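Side-chain contact in MxaA (Stigmatella aurantiaca, PDB 4W4T), which works in the myxalamid polyketide and non-ribosomal peptide assembly line and ends in an NADPH-binding reductase domain of Rossmann fold: residues A[71-74]-A[75-79]. Numbering follows the deposited sequence.
Sequences LLEE and LCRRT
Glu73 and Arg77, one helical turn apart, form a side-on salt bridge. Arg77 NE lies 2.8 Å from Glu73 OE2, and Arg77 NH2 gives a second bond of 3.0 Å to Glu73 OE1. Both oxygens are met on their syn side, and the two flat groups are turned 37° apart. The Arg77 chain bends at CG-CD (chi3 -77°), which swings its guanidinium back along the helix to the carboxylate. CA of Glu74 lies over one face, offset toward the rim.

Glu74 links the two arginines, completing a four-residue salt-bridge network. Its OE1 is in a longer salt bridge of 3.6 Å with Arg77 NH2. Its OE2 receives Arg78 NH1 at 3.2 Å, from the anti side. Ser291 OG also hydrogen-bonds OE1, and Ser292 OG hydrogen-bonds OE2. Arg78 NH2 makes a salt bridge with Asp296.

The backbone carries ordinary helical bonds, such as Cys76 N to Leu72 O. The helix gives way at Thr79, whose OG1 bonds Leu75 O at 2.7 Å.

Helix 66-78 belongs to a Rossmann beta-alpha-beta unit. Leu71 touches Asn149, an NADPH-binding residue. Leu72, Leu75 and Cys76 pack on strand 82-87, Leu72 also meets helix 92-105, and Leu71, Glu74 and Arg78 face helix 287-298.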
loop_
_atom_site.group_PDB
_atom_site.type_symbol
_atom_site.label_atom_id
_atom_site.label_comp_id
_atom_site.label_asym_id
_atom_site.label_seq_id
_atom_site.Cartn_x
_atom_site.Cartn_y
_atom_site.Cartn_z
ATOM N N LEU A 71 -9.183 15.193 -23.654
ATOM C CA LEU A 71 -9.989 14.600 -24.710
ATOM C C LEU A 71 -11.338 15.316 -24.817
ATOM O O LEU A 71 -11.811 15.608 -25.910
ATOM C CB LEU A 71 -10.185 13.105 -24.437
ATOM C CG LEU A 71 -10.540 12.138 -25.562
ATOM C CD1 LEU A 71 -9.691 12.393 -26.804
ATOM C CD2 LEU A 71 -10.331 10.696 -25.061
ATOM N N LEU A 72 -11.952 15.619 -23.684
ATOM C CA LEU A 72 -13.242 16.308 -23.742
ATOM C C LEU A 72 -13.085 17.692 -24.370
ATOM O O LEU A 72 -13.824 18.060 -25.292
ATOM C CB LEU A 72 -13.859 16.427 -22.360
ATOM C CG LEU A 72 -15.157 17.236 -22.326
ATOM C CD1 LEU A 72 -16.150 16.729 -23.371
ATOM C CD2 LEU A 72 -15.754 17.215 -20.933
ATOM N N GLU A 73 -12.101 18.443 -23.893
ATOM C CA GLU A 73 -11.914 19.804 -24.367
ATOM C C GLU A 73 -11.548 19.779 -25.856
ATOM O O GLU A 73 -12.049 20.589 -26.653
ATOM C CB GLU A 73 -10.866 20.511 -23.502
ATOM C CG GLU A 73 -10.774 22.021 -23.700
ATOM C CD GLU A 73 -9.904 22.388 -24.879
ATOM O OE1 GLU A 73 -9.126 21.513 -25.320
ATOM O OE2 GLU A 73 -9.990 23.543 -25.361
ATOM N N GLU A 74 -10.744 18.801 -26.254
ATOM C CA GLU A 74 -10.383 18.660 -27.655
ATOM C C GLU A 74 -11.572 18.266 -28.541
ATOM O O GLU A 74 -11.698 18.743 -29.669
ATOM C CB GLU A 74 -9.253 17.642 -27.804
ATOM C CG GLU A 74 -8.695 17.540 -29.213
ATOM C CD GLU A 74 -7.242 17.968 -29.292
ATOM O OE1 GLU A 74 -6.544 17.901 -28.251
ATOM O OE2 GLU A 74 -6.802 18.349 -30.393
ATOM N N LEU A 75 -12.448 17.395 -28.047
ATOM C CA LEU A 75 -13.618 16.989 -28.825
ATOM C C LEU A 75 -14.587 18.155 -29.058
ATOM O O LEU A 75 -15.202 18.255 -30.121
ATOM C CB LEU A 75 -14.354 15.829 -28.122
ATOM C CG LEU A 75 -13.697 14.448 -28.264
ATOM C CD1 LEU A 75 -14.393 13.445 -27.351
ATOM C CD2 LEU A 75 -13.711 13.950 -29.695
ATOM N N CYS A 76 -14.729 19.026 -28.066
ATOM C CA CYS A 76 -15.564 20.215 -28.244
ATOM C C CYS A 76 -14.996 21.141 -29.330
ATOM O O CYS A 76 -15.749 21.720 -30.118
ATOM C CB CYS A 76 -15.712 20.964 -26.924
ATOM S SG CYS A 76 -16.680 20.059 -25.691
ATOM N N ARG A 77 -13.669 21.245 -29.401
ATOM C CA ARG A 77 -13.050 22.141 -30.372
ATOM C C ARG A 77 -13.099 21.597 -31.796
ATOM O O ARG A 77 -13.260 22.356 -32.749
ATOM C CB ARG A 77 -11.598 22.433 -29.976
ATOM C CG ARG A 77 -11.474 23.452 -28.849
ATOM C CD ARG A 77 -10.049 23.958 -28.675
ATOM N NE ARG A 77 -9.207 22.982 -27.990
ATOM C CZ ARG A 77 -8.350 22.177 -28.609
ATOM N NH1 ARG A 77 -8.221 22.233 -29.930
ATOM N NH2 ARG A 77 -7.633 21.313 -27.906
ATOM N N ARG A 78 -12.959 20.287 -31.956
ATOM C CA ARG A 78 -12.831 19.659 -33.254
ATOM C C ARG A 78 -14.048 19.037 -33.855
ATOM O O ARG A 78 -14.039 18.554 -34.963
ATOM C CB ARG A 78 -11.757 18.619 -33.198
ATOM C CG ARG A 78 -10.556 19.092 -32.443
ATOM C CD ARG A 78 -9.506 19.544 -33.373
ATOM N NE ARG A 78 -9.281 18.558 -34.389
ATOM C CZ ARG A 78 -8.446 17.533 -34.317
ATOM N NH1 ARG A 78 -7.672 17.289 -33.247
ATOM N NH2 ARG A 78 -8.399 16.744 -35.341
ATOM N N THR A 79 -15.099 19.010 -33.088
ATOM C CA THR A 79 -16.373 18.511 -33.581
ATOM C C THR A 79 -17.462 19.504 -33.216
ATOM O O THR A 79 -17.265 20.345 -32.348
ATOM C CB THR A 79 -16.746 17.149 -32.970
ATOM O OG1 THR A 79 -17.290 17.365 -31.662
ATOM C CG2 THR A 79 -15.532 16.229 -32.869
#